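Local coordinates for protein D-psicose 3-epimerase (Agrobacterium tumefaciens, PDB 2HK0) that catalyses, probably with the help of a bound metal ion, the epimerisation of ketohexoses at C3, interconverting D-fructose and D-psicose, at residues N115-D120 with N161-N166; G155-A160 with N196-M201; C168-N173 with H227-E232; N181-G186 with V200-F205. One frame throughout, in Å; residues are numbered along the deposited sequence.

Contact 1 of 4, residues N115-D120 with N161-N166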
loop_
_atom_site.group_PDB
_atom_site.type_symbol
_atom_site.label_atom_id
_atom_site.label_comp_id
_atom_site.label_asym_id
_atom_site.label_seq_id
_atom_site.Cartn_x
_atom_site.Cartn_y
_atom_site.Cartn_z
ATOM N N ASN A 115 2.417 -38.913 19.908
ATOM C CA ASN A 115 0.976 -38.918 19.688
ATOM C C ASN A 115 0.631 -38.244 18.357
ATOM O O ASN A 115 -0.230 -38.717 17.618
ATOM C CB ASN A 115 0.266 -38.228 20.852
ATOM C CG ASN A 115 0.315 -39.057 22.128
ATOM O OD1 ASN A 115 0.285 -40.283 22.074
ATOM N ND2 ASN A 115 0.382 -38.393 23.273
ATOM N N VAL A 116 1.332 -37.151 18.057
ATOM C CA VAL A 116 1.142 -36.393 16.823
ATOM C C VAL A 116 1.350 -37.294 15.600
ATOM O O VAL A 116 0.613 -37.210 14.608
ATOM C CB VAL A 116 2.136 -35.209 16.809
ATOM C CG1 VAL A 116 2.503 -34.832 15.407
ATOM C CG2 VAL A 116 1.522 -34.016 17.580
ATOM N N ALA A 117 2.349 -38.168 15.676
ATOM C CA ALA A 117 2.632 -39.077 14.571
ATOM C C ALA A 117 1.491 -40.077 14.384
ATOM O O ALA A 117 1.227 -40.523 13.259
ATOM C CB ALA A 117 3.955 -39.805 14.817
ATOM N N LYS A 118 0.810 -40.426 15.481
ATOM C CA LYS A 118 -0.314 -41.358 15.423
ATOM C C LYS A 118 -1.461 -40.771 14.607
ATOM O O LYS A 118 -2.355 -41.501 14.170
ATOM C CB LYS A 118 -0.822 -41.695 16.830
ATOM C CG LYS A 118 0.148 -42.497 17.680
ATOM C CD LYS A 118 -0.361 -42.632 19.126
ATOM C CE LYS A 118 0.681 -43.307 20.016
ATOM N NZ LYS A 118 0.292 -43.327 21.456
ATOM N N LEU A 119 -1.454 -39.454 14.418
ATOM C CA LEU A 119 -2.498 -38.802 13.633
ATOM C C LEU A 119 -1.995 -38.472 12.232
ATOM O O LEU A 119 -2.656 -37.753 11.473
ATOM C CB LEU A 119 -2.980 -37.516 14.322
ATOM C CG LEU A 119 -3.750 -37.671 15.641
ATOM C CD1 LEU A 119 -4.172 -36.304 16.125
ATOM C CD2 LEU A 119 -4.975 -38.573 15.452
ATOM N N ASP A 120 -0.817 -38.990 11.888
ATOM C CA ASP A 120 -0.227 -38.746 10.577
ATOM C C ASP A 120 0.002 -37.245 10.344
ATOM O O ASP A 120 -0.231 -36.724 9.253
ATOM C CB ASP A 120 -1.126 -39.332 9.475
ATOM C CG ASP A 120 -0.386 -39.524 8.153
ATOM O OD1 ASP A 120 0.848 -39.709 8.192
ATOM O OD2 ASP A 120 -1.034 -39.503 7.081
ATOM N N ASN A 161 12.456 -36.037 13.934
ATOM C CA ASN A 161 12.888 -36.481 12.623
ATOM C C ASN A 161 12.631 -37.963 12.380
ATOM O O ASN A 161 12.294 -38.364 11.267
ATOM C CB ASN A 161 14.373 -36.172 12.408
ATOM C CG ASN A 161 14.834 -36.519 10.995
ATOM O OD1 ASN A 161 15.757 -37.313 10.810
ATOM N ND2 ASN A 161 14.185 -35.929 9.997
ATOM N N ASP A 162 12.779 -38.786 13.408
ATOM C CA ASP A 162 12.525 -40.209 13.214
ATOM C C ASP A 162 11.051 -40.410 12.878
ATOM O O ASP A 162 10.688 -41.369 12.203
ATOM C CB ASP A 162 12.895 -41.016 14.468
ATOM C CG ASP A 162 14.404 -41.114 14.677
ATOM O OD1 ASP A 162 15.165 -40.886 13.710
ATOM O OD2 ASP A 162 14.831 -41.433 15.808
ATOM N N LEU A 163 10.207 -39.487 13.324
ATOM C CA LEU A 163 8.776 -39.595 13.063
ATOM C C LEU A 163 8.367 -38.834 11.799
ATOM O O LEU A 163 7.183 -38.714 11.508
ATOM C CB LEU A 163 7.989 -39.068 14.284
ATOM C CG LEU A 163 8.209 -39.853 15.588
ATOM C CD1 LEU A 163 7.584 -39.129 16.777
ATOM C CD2 LEU A 163 7.605 -41.254 15.430
ATOM N N GLY A 164 9.352 -38.328 11.057
ATOM C CA GLY A 164 9.078 -37.575 9.835
ATOM C C GLY A 164 8.379 -36.250 10.115
ATOM O O GLY A 164 7.575 -35.778 9.314
ATOM N N ILE A 165 8.699 -35.646 11.255
ATOM C CA ILE A 165 8.086 -34.397 11.687
ATOM C C ILE A 165 9.038 -33.200 11.625
ATOM O O ILE A 165 10.174 -33.285 12.085
ATOM C CB ILE A 165 7.577 -34.530 13.167
ATOM C CG1 ILE A 165 6.442 -35.560 13.241
ATOM C CG2 ILE A 165 7.147 -33.142 13.729
ATOM C CD1 ILE A 165 5.911 -35.827 14.669
ATOM N N ASN A 166 8.563 -32.092 11.056
ATOM C CA ASN A 166 9.334 -30.849 10.993
ATOM C C ASN A 166 8.852 -29.957 12.133
ATOM O O ASN A 166 7.649 -29.838 12.349
ATOM C CB ASN A 166 9.107 -30.114 9.663
ATOM C CG ASN A 166 9.849 -30.766 8.510
ATOM O OD1 ASN A 166 11.021 -31.093 8.634
ATOM N ND2 ASN A 166 9.171 -30.958 7.385
#
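Ala117 O takes the N-H of Asp120 at 2.9 Å as its helix ends, while the methyl of the same alanine is what meets the second helix. Asp120 has positive phi and is the C-prime position of a Schellman motif, completed by Ile121 N reaching back to Val116 O. Gly164 plays the same part for the other helix: its N bonds to Asn161 O at 2.9 Å, and Ile165 N turns back to Ala160 O. The two finished ends then meet through carbon alone. Ala117 CB sits against the end of Leu163, 4.0 Å from CD2, with Leu163 CB and CD1 hardly farther away, so the methyl rests loosely against the side of the leucine. Beside it, Ile165 stretches across with CG1 opposite its own carbonyl carbon (chi1 -65°), and its chain runs straight on to bring CD1 within 3.6 Å of Val116 CG1. These two branched side chains approach each other at a slant and lie deeper than the alanine pair, both also resting on Ile124 of strand 123-126. Away from the interface, Lys118 NZ meets Asn115 OD1 almost head-on to the carbonyl, at 3.1 Å, and forms a salt bridge with Asp65. Packing of successive outer helices at their C-terminal ends, where the chain turns into the next strands, 123-126 and 166-170, belongs to the alpha/beta TIM barrel.

Contact 2 of 4, residues G155-A160 with N196-M201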
loop_
_atom_site.group_PDB
_atom_site.type_symbol
_atom_site.label_atom_id
_atom_site.label_comp_id
_atom_site.label_asym_id
_atom_site.label_seq_id
_atom_site.Cartn_x
_atom_site.Cartn_y
_atom_site.Cartn_z
ATOM N N GLY A 155 18.041 -30.722 20.907
ATOM C CA GLY A 155 17.862 -31.985 21.611
ATOM C C GLY A 155 16.612 -32.815 21.371
ATOM O O GLY A 155 16.564 -33.974 21.797
ATOM N N ILE A 156 15.576 -32.256 20.742
ATOM C CA ILE A 156 14.380 -33.052 20.464
ATOM C C ILE A 156 14.224 -33.243 18.957
ATOM O O ILE A 156 13.354 -33.998 18.500
ATOM C CB ILE A 156 13.064 -32.384 20.992
ATOM C CG1 ILE A 156 12.945 -30.947 20.467
ATOM C CG2 ILE A 156 13.034 -32.396 22.510
ATOM C CD1 ILE A 156 11.529 -30.390 20.559
ATOM N N ALA A 157 15.075 -32.573 18.182
ATOM C CA ALA A 157 14.981 -32.641 16.726
ATOM C C ALA A 157 15.063 -34.038 16.126
ATOM O O ALA A 157 14.264 -34.389 15.244
ATOM C CB ALA A 157 16.043 -31.743 16.088
ATOM N N ASP A 158 16.033 -34.832 16.580
ATOM C CA ASP A 158 16.194 -36.176 16.041
ATOM C C ASP A 158 14.970 -37.040 16.340
ATOM O O ASP A 158 14.548 -37.837 15.505
ATOM C CB ASP A 158 17.459 -36.837 16.605
ATOM C CG ASP A 158 18.753 -36.195 16.084
ATOM O OD1 ASP A 158 18.714 -35.432 15.089
ATOM O OD2 ASP A 158 19.825 -36.476 16.669
ATOM N N PHE A 159 14.403 -36.881 17.536
ATOM C CA PHE A 159 13.222 -37.653 17.909
ATOM C C PHE A 159 12.094 -37.321 16.930
ATOM O O PHE A 159 11.427 -38.213 16.415
ATOM C CB PHE A 159 12.818 -37.321 19.357
ATOM C CG PHE A 159 11.754 -38.226 19.919
ATOM C CD1 PHE A 159 10.410 -37.977 19.676
ATOM C CD2 PHE A 159 12.105 -39.329 20.701
ATOM C CE1 PHE A 159 9.416 -38.809 20.204
ATOM C CE2 PHE A 159 11.127 -40.170 21.235
ATOM C CZ PHE A 159 9.773 -39.906 20.984
ATOM N N ALA A 160 11.903 -36.033 16.657
ATOM C CA ALA A 160 10.869 -35.604 15.715
ATOM C C ALA A 160 11.187 -36.137 14.316
ATOM O O ALA A 160 10.308 -36.622 13.602
ATOM C CB ALA A 160 10.796 -34.071 15.674
ATOM N N ASN A 196 18.191 -30.453 10.073
ATOM C CA ASN A 196 17.452 -30.395 8.818
ATOM C C ASN A 196 15.944 -30.292 8.949
ATOM O O ASN A 196 15.283 -29.806 8.031
ATOM C CB ASN A 196 17.779 -31.611 7.960
ATOM C CG ASN A 196 19.247 -31.700 7.627
ATOM O OD1 ASN A 196 19.890 -30.684 7.348
ATOM N ND2 ASN A 196 19.789 -32.914 7.646
ATOM N N ASN A 197 15.390 -30.749 10.070
ATOM C CA ASN A 197 13.940 -30.708 10.231
ATOM C C ASN A 197 13.434 -29.612 11.166
ATOM O O ASN A 197 12.333 -29.723 11.710
ATOM C CB ASN A 197 13.420 -32.087 10.694
ATOM C CG ASN A 197 13.906 -32.456 12.087
ATOM O OD1 ASN A 197 15.068 -32.241 12.427
ATOM N ND2 ASN A 197 13.016 -33.016 12.893
ATOM N N VAL A 198 14.241 -28.569 11.374
ATOM C CA VAL A 198 13.833 -27.439 12.204
ATOM C C VAL A 198 13.774 -26.278 11.218
ATOM O O VAL A 198 14.752 -25.980 10.525
ATOM C CB VAL A 198 14.825 -27.159 13.352
ATOM C CG1 VAL A 198 14.394 -25.915 14.123
ATOM C CG2 VAL A 198 14.855 -28.373 14.318
ATOM N N LYS A 199 12.605 -25.642 11.159
ATOM C CA LYS A 199 12.322 -24.574 10.213
ATOM C C LYS A 199 11.798 -23.303 10.877
ATOM O O LYS A 199 11.406 -23.303 12.052
ATOM C CB LYS A 199 11.253 -25.068 9.225
ATOM C CG LYS A 199 11.581 -26.385 8.520
ATOM C CD LYS A 199 12.710 -26.191 7.523
ATOM C CE LYS A 199 13.262 -27.526 7.015
ATOM N NZ LYS A 199 12.188 -28.388 6.472
ATOM N N VAL A 200 11.767 -22.225 10.101
ATOM C CA VAL A 200 11.262 -20.958 10.596
ATOM C C VAL A 200 9.786 -20.882 10.244
ATOM O O VAL A 200 9.357 -21.406 9.211
ATOM C CB VAL A 200 11.985 -19.751 9.943
ATOM C CG1 VAL A 200 11.336 -18.449 10.392
ATOM C CG2 VAL A 200 13.459 -19.742 10.360
HETATM N N MSE A 201 9.015 -20.226 11.104
HETATM C CA MSE A 201 7.579 -20.062 10.872
HETATM C C MSE A 201 7.196 -18.594 11.025
HETATM O O MSE A 201 7.541 -17.957 12.029
HETATM C CB MSE A 201 6.807 -20.907 11.874
HETATM C CG MSE A 201 5.341 -20.708 11.834
HETATM SE SE MSE A 201 4.485 -21.848 13.139
HETATM C CE MSE A 201 2.730 -20.985 13.129
HETATM O O HOH W 1 17.128 -34.173 12.840
#
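The carboxamide of Asn197 is turned edge-on to the helix. Its ND2 edge gives a hydrogen bond to Ala157 O, 3.0 Å long with an N-H...O angle of 156°; the acceptor lies slightly out of the amide plane, and the donor comes in 26° from the plane of the carbonyl. The methyls of Ala157 and Ala160 lie near the rim of the amide rather than over it, Ala157 CB 3.8 Å from Asn197 OD1 and Ala160 CB 3.7 Å from ND2. Over one face, above CG, lies the CB of Asn161, the residue after Ala160; toward the other face, more loosely, stands Val198 CG2, which touches Ala157 CB at 4.0 Å. With CG tucked between the backbone N and the carbonyl carbon (chi1 66°), the amide is carried up against the helix just ahead of strand 198-203. This is the layered packing of a TIM barrel, an outer helix lying against the start of an inner strand. ND2 also bonds to Ile165 O, which makes two acceptors for one buried amide nitrogen and fixes which way round the amide sits. A water donates to Asn197 OD1 at 2.9 Å and to Asp158 OD1, itself salt-bridged to Lys195.

Contact 3 of 4, residues C168-N173 with H227-E232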
loop_
_atom_site.group_PDB
_atom_site.type_symbol
_atom_site.label_atom_id
_atom_site.label_comp_id
_atom_site.label_asym_id
_atom_site.label_seq_id
_atom_site.Cartn_x
_atom_site.Cartn_y
_atom_site.Cartn_z
ATOM N N CYS A 168 8.548 -26.268 13.421
ATOM C CA CYS A 168 8.573 -24.910 12.878
ATOM C C CYS A 168 8.504 -23.872 13.989
ATOM O O CYS A 168 7.498 -23.773 14.694
ATOM C CB CYS A 168 7.415 -24.738 11.897
ATOM S SG CYS A 168 7.480 -25.976 10.569
ATOM N N ILE A 169 9.590 -23.113 14.129
ATOM C CA ILE A 169 9.760 -22.089 15.159
ATOM C C ILE A 169 9.075 -20.793 14.766
ATOM O O ILE A 169 9.505 -20.113 13.831
ATOM C CB ILE A 169 11.260 -21.807 15.383
ATOM C CG1 ILE A 169 12.007 -23.142 15.527
ATOM C CG2 ILE A 169 11.462 -20.911 16.615
ATOM C CD1 ILE A 169 11.512 -24.024 16.666
ATOM N N GLU A 170 8.026 -20.437 15.504
ATOM C CA GLU A 170 7.261 -19.237 15.172
ATOM C C GLU A 170 7.859 -17.946 15.690
ATOM O O GLU A 170 8.224 -17.842 16.860
ATOM C CB GLU A 170 5.814 -19.374 15.673
ATOM C CG GLU A 170 4.878 -18.235 15.240
ATOM C CD GLU A 170 3.413 -18.493 15.619
ATOM O OE1 GLU A 170 3.169 -19.256 16.580
ATOM O OE2 GLU A 170 2.507 -17.924 14.967
ATOM N N VAL A 171 7.962 -16.965 14.794
ATOM C CA VAL A 171 8.493 -15.641 15.121
ATOM C C VAL A 171 7.277 -14.859 15.615
ATOM O O VAL A 171 6.263 -14.797 14.922
ATOM C CB VAL A 171 9.113 -14.981 13.856
ATOM C CG1 VAL A 171 9.533 -13.540 14.143
ATOM C CG2 VAL A 171 10.334 -15.797 13.406
ATOM N N LEU A 172 7.370 -14.286 16.812
ATOM C CA LEU A 172 6.240 -13.552 17.409
ATOM C C LEU A 172 6.502 -12.069 17.684
ATOM O O LEU A 172 7.649 -11.625 17.702
ATOM C CB LEU A 172 5.844 -14.218 18.727
ATOM C CG LEU A 172 5.405 -15.677 18.677
ATOM C CD1 LEU A 172 5.322 -16.226 20.110
ATOM C CD2 LEU A 172 4.061 -15.783 17.983
ATOM N N ASN A 173 5.435 -11.306 17.919
ATOM C CA ASN A 173 5.586 -9.880 18.199
ATOM C C ASN A 173 6.101 -9.653 19.625
ATOM O O ASN A 173 5.970 -10.517 20.487
ATOM C CB ASN A 173 4.256 -9.151 17.983
ATOM C CG ASN A 173 3.236 -9.458 19.065
ATOM O OD1 ASN A 173 3.378 -9.021 20.217
ATOM N ND2 ASN A 173 2.207 -10.212 18.705
ATOM N N HIS A 227 6.398 -23.193 7.680
ATOM C CA HIS A 227 4.973 -23.066 7.998
ATOM C C HIS A 227 4.617 -21.568 7.965
ATOM O O HIS A 227 5.480 -20.715 8.191
ATOM C CB HIS A 227 4.712 -23.668 9.385
ATOM C CG HIS A 227 3.306 -24.137 9.593
ATOM N ND1 HIS A 227 2.602 -24.837 8.634
ATOM C CD2 HIS A 227 2.483 -24.038 10.666
ATOM C CE1 HIS A 227 1.408 -25.148 9.105
ATOM N NE2 HIS A 227 1.309 -24.675 10.338
ATOM N N PHE A 228 3.358 -21.249 7.686
ATOM C CA PHE A 228 2.929 -19.855 7.548
ATOM C C PHE A 228 1.505 -19.647 8.068
ATOM O O PHE A 228 0.595 -20.420 7.751
ATOM C CB PHE A 228 2.989 -19.483 6.056
ATOM C CG PHE A 228 2.943 -17.996 5.765
ATOM C CD1 PHE A 228 3.980 -17.160 6.155
ATOM C CD2 PHE A 228 1.899 -17.456 5.012
ATOM C CE1 PHE A 228 3.989 -15.803 5.796
ATOM C CE2 PHE A 228 1.889 -16.099 4.644
ATOM C CZ PHE A 228 2.934 -15.273 5.034
ATOM N N HIS A 229 1.318 -18.593 8.854
ATOM C CA HIS A 229 0.006 -18.265 9.405
ATOM C C HIS A 229 -0.486 -16.941 8.824
ATOM O O HIS A 229 0.308 -16.010 8.624
ATOM C CB HIS A 229 0.084 -18.137 10.936
ATOM C CG HIS A 229 -0.053 -19.440 11.659
ATOM N ND1 HIS A 229 -0.153 -19.521 13.031
ATOM C CD2 HIS A 229 -0.180 -20.705 11.197
ATOM C CE1 HIS A 229 -0.344 -20.778 13.384
ATOM N NE2 HIS A 229 -0.366 -21.518 12.288
ATOM N N THR A 230 -1.792 -16.842 8.588
ATOM C CA THR A 230 -2.365 -15.625 8.028
ATOM C C THR A 230 -3.547 -15.064 8.816
ATOM O O THR A 230 -4.275 -15.796 9.495
ATOM C CB THR A 230 -2.849 -15.851 6.607
ATOM O OG1 THR A 230 -3.731 -16.978 6.600
ATOM C CG2 THR A 230 -1.663 -16.106 5.672
ATOM N N GLY A 231 -3.730 -13.756 8.682
ATOM C CA GLY A 231 -4.811 -13.049 9.346
ATOM C C GLY A 231 -4.581 -11.572 9.102
ATOM O O GLY A 231 -3.467 -11.171 8.750
ATOM N N GLU A 232 -5.613 -10.751 9.266
ATOM C CA GLU A 232 -5.442 -9.324 9.065
ATOM C C GLU A 232 -4.747 -8.803 10.324
ATOM O O GLU A 232 -4.530 -9.564 11.274
ATOM C CB GLU A 232 -6.800 -8.645 8.838
ATOM C CG GLU A 232 -7.505 -9.047 7.517
ATOM C CD GLU A 232 -6.754 -8.590 6.247
ATOM O OE1 GLU A 232 -5.871 -7.706 6.364
ATOM O OE2 GLU A 232 -7.063 -9.098 5.131
#
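Cys168 and His227 supply the nonpolar part of this contact, both pointing into the barrel from strands 166-170 and 225-230. The beta carbons of Cys168 and His227 are 3.8 Å apart, and Cys168 SG comes equally close to His227 CB; it is the stem of the histidine, not its ring, that is touched. With CG opposite the backbone N (chi1 -155°), the ring of His227 is carried off to Glu54, whose OE1 bonds to NE2. The polar part lies two residues farther along each strand. Glu170 is extended, its CG opposite the backbone N (chi1 -173°), and this long reach sets OE2 at 3.7 Å from His229 ND1. That separation is an approach, not a hydrogen bond: the carboxylate plane stands 88° from the plane of the imidazole, and OE2 arrives obliquely. His229 NE2 is held by Glu54 OE2, so the two carboxylate oxygens of a single glutamate steady both histidines. Glu170 OE2 also lies close to Asp203 OD2; two acidic groups side by side suggest a shared cation, and with His229 they probably form the metal site, as in related epimerases, at the C-terminal ends of the barrel strands. Between the two strands runs strand 198-203, whose selenomethionine, Met201, packs on both Glu170 and His229; strand 260-263 flanks the far side of 225-230, with Ile262 against both histidines.

Contact 4 of 4, residues N181-G186 with V200-F205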
loop_
_atom_site.group_PDB
_atom_site.type_symbol
_atom_site.label_atom_id
_atom_site.label_comp_id
_atom_site.label_asym_id
_atom_site.label_seq_id
_atom_site.Cartn_x
_atom_site.Cartn_y
_atom_site.Cartn_z
ATOM N N ASN A 181 11.647 -12.096 17.286
ATOM C CA ASN A 181 10.612 -11.139 16.881
ATOM C C ASN A 181 10.673 -10.833 15.401
ATOM O O ASN A 181 9.760 -10.227 14.831
ATOM C CB ASN A 181 10.807 -9.818 17.619
ATOM C CG ASN A 181 10.650 -9.965 19.106
ATOM O OD1 ASN A 181 11.462 -9.464 19.872
ATOM N ND2 ASN A 181 9.599 -10.661 19.527
ATOM N N THR A 182 11.747 -11.282 14.782
ATOM C CA THR A 182 11.999 -11.009 13.384
ATOM C C THR A 182 12.351 -12.252 12.551
ATOM O O THR A 182 12.946 -13.200 13.070
ATOM C CB THR A 182 13.163 -9.990 13.362
ATOM O OG1 THR A 182 12.648 -8.671 13.127
ATOM C CG2 THR A 182 14.196 -10.383 12.414
ATOM N N ALA A 183 11.995 -12.250 11.265
ATOM C CA ALA A 183 12.343 -13.373 10.407
ATOM C C ALA A 183 13.876 -13.586 10.461
ATOM O O ALA A 183 14.347 -14.707 10.548
ATOM C CB ALA A 183 11.886 -13.101 8.963
ATOM N N ALA A 184 14.646 -12.499 10.444
ATOM C CA ALA A 184 16.110 -12.608 10.484
ATOM C C ALA A 184 16.569 -13.267 11.784
ATOM O O ALA A 184 17.515 -14.050 11.783
ATOM C CB ALA A 184 16.748 -11.227 10.333
ATOM N N GLU A 185 15.908 -12.948 12.895
ATOM C CA GLU A 185 16.265 -13.560 14.173
ATOM C C GLU A 185 15.854 -15.032 14.148
ATOM O O GLU A 185 16.565 -15.892 14.677
ATOM C CB GLU A 185 15.561 -12.849 15.335
ATOM C CG GLU A 185 16.034 -11.428 15.593
ATOM C CD GLU A 185 15.328 -10.785 16.779
ATOM O OE1 GLU A 185 14.094 -10.932 16.898
ATOM O OE2 GLU A 185 16.003 -10.126 17.590
ATOM N N GLY A 186 14.701 -15.316 13.533
ATOM C CA GLY A 186 14.214 -16.684 13.447
ATOM C C GLY A 186 15.190 -17.536 12.656
ATOM O O GLY A 186 15.532 -18.649 13.054
ATOM N N VAL A 200 11.767 -22.225 10.101
ATOM C CA VAL A 200 11.262 -20.958 10.596
ATOM C C VAL A 200 9.786 -20.882 10.244
ATOM O O VAL A 200 9.357 -21.406 9.211
ATOM C CB VAL A 200 11.985 -19.751 9.943
ATOM C CG1 VAL A 200 11.336 -18.449 10.392
ATOM C CG2 VAL A 200 13.459 -19.742 10.360
HETATM N N MSE A 201 9.015 -20.226 11.104
HETATM C CA MSE A 201 7.579 -20.062 10.872
HETATM C C MSE A 201 7.196 -18.594 11.025
HETATM O O MSE A 201 7.541 -17.957 12.029
HETATM C CB MSE A 201 6.807 -20.907 11.874
HETATM C CG MSE A 201 5.341 -20.708 11.834
HETATM SE SE MSE A 201 4.485 -21.848 13.139
HETATM C CE MSE A 201 2.730 -20.985 13.129
ATOM N N LEU A 202 6.493 -18.053 10.033
ATOM C CA LEU A 202 6.071 -16.648 10.066
ATOM C C LEU A 202 4.548 -16.529 10.133
ATOM O O LEU A 202 3.818 -17.407 9.670
ATOM C CB LEU A 202 6.601 -15.900 8.831
ATOM C CG LEU A 202 8.127 -15.908 8.681
ATOM C CD1 LEU A 202 8.544 -15.138 7.416
ATOM C CD2 LEU A 202 8.759 -15.292 9.935
ATOM N N ASP A 203 4.081 -15.408 10.668
ATOM C CA ASP A 203 2.650 -15.175 10.865
ATOM C C ASP A 203 2.366 -13.700 10.514
ATOM O O ASP A 203 2.972 -12.799 11.099
ATOM C CB ASP A 203 2.358 -15.483 12.334
ATOM C CG ASP A 203 0.907 -15.313 12.708
ATOM O OD1 ASP A 203 0.253 -14.387 12.181
ATOM O OD2 ASP A 203 0.435 -16.090 13.565
ATOM N N THR A 204 1.456 -13.449 9.568
ATOM C CA THR A 204 1.184 -12.077 9.166
ATOM C C THR A 204 0.813 -11.144 10.301
ATOM O O THR A 204 1.185 -9.980 10.275
ATOM C CB THR A 204 0.115 -11.985 8.058
ATOM O OG1 THR A 204 -1.095 -12.628 8.479
ATOM C CG2 THR A 204 0.641 -12.636 6.790
ATOM N N PHE A 205 0.109 -11.647 11.302
ATOM C CA PHE A 205 -0.267 -10.818 12.443
ATOM C C PHE A 205 0.977 -10.287 13.177
ATOM O O PHE A 205 1.031 -9.107 13.567
ATOM C CB PHE A 205 -1.144 -11.623 13.420
ATOM C CG PHE A 205 -1.420 -10.911 14.739
ATOM C CD1 PHE A 205 -2.239 -9.782 14.790
ATOM C CD2 PHE A 205 -0.853 -11.375 15.924
ATOM C CE1 PHE A 205 -2.491 -9.121 16.011
ATOM C CE2 PHE A 205 -1.098 -10.724 17.155
ATOM C CZ PHE A 205 -1.919 -9.596 17.190
#
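Leu202 and Val200 reach Ala183 and Gly186 of the helix by different routes: Val200 points at it, while Leu202 sets off to one side and arrives with its CD2 methyl. Leu202 has CG opposite its carbonyl carbon (chi1 -59°) and extends from there, laying CD2 alongside Ala183, 3.9 Å from CB and 4.1 Å from CA of that alanine. Two residues back, the CG2 branch of Val200, beside the backbone N, rests on the peptide of Gly186, 3.6 Å from both O and C. Because Gly186 has no side chain, the backbones can close up, with the CA atoms of Gly186 and Val200 5.9 Å apart. The segment leading into the helix is tied to its first turn: Glu185 OE1 receives Asn181 N at 2.7 Å, a fairly straight bond of 164° entering nearly in line with the C-O bond, and Thr182 N adds a weak second one. At the far end of the strand, Asp203 is the N-cap of helix 204-210, its OD1 accepting from Phe205 N at 2.9 Å; OD2 faces the carboxylates of Glu170 and Glu264, consistent with the family's metal site. Asn181, Thr182 and Glu185 are flanked by Trp280 and Arg281 of the second subunit. Within the chain, helix 183-193 is the crossover of the beta-alpha-beta unit from strand 166-170 to strand 198-203, and its Val187 and Val190 continue the packing on Val200.

Overall arrangement
Following the chain from its N terminus, contact 1 opens at the end of helix 99-118 and closes just after helix 142-162. Contact 2 opens on that second helix before contact 1 has closed, so the two cross; they meet where the helix end turns into strand 166-170. Contact 3 opens on strand 166-170 and closes only at 225-230, crossing contact 2 and enclosing contact 4, whose helix 183-193 and strand 198-203 both fall between. Contacts 2 and 4 share Val200 and Met201. Contact 1 joins two outer helices, contacts 2 and 4 fasten helices to the same strand, and contact 3 spans the barrel's interior across it.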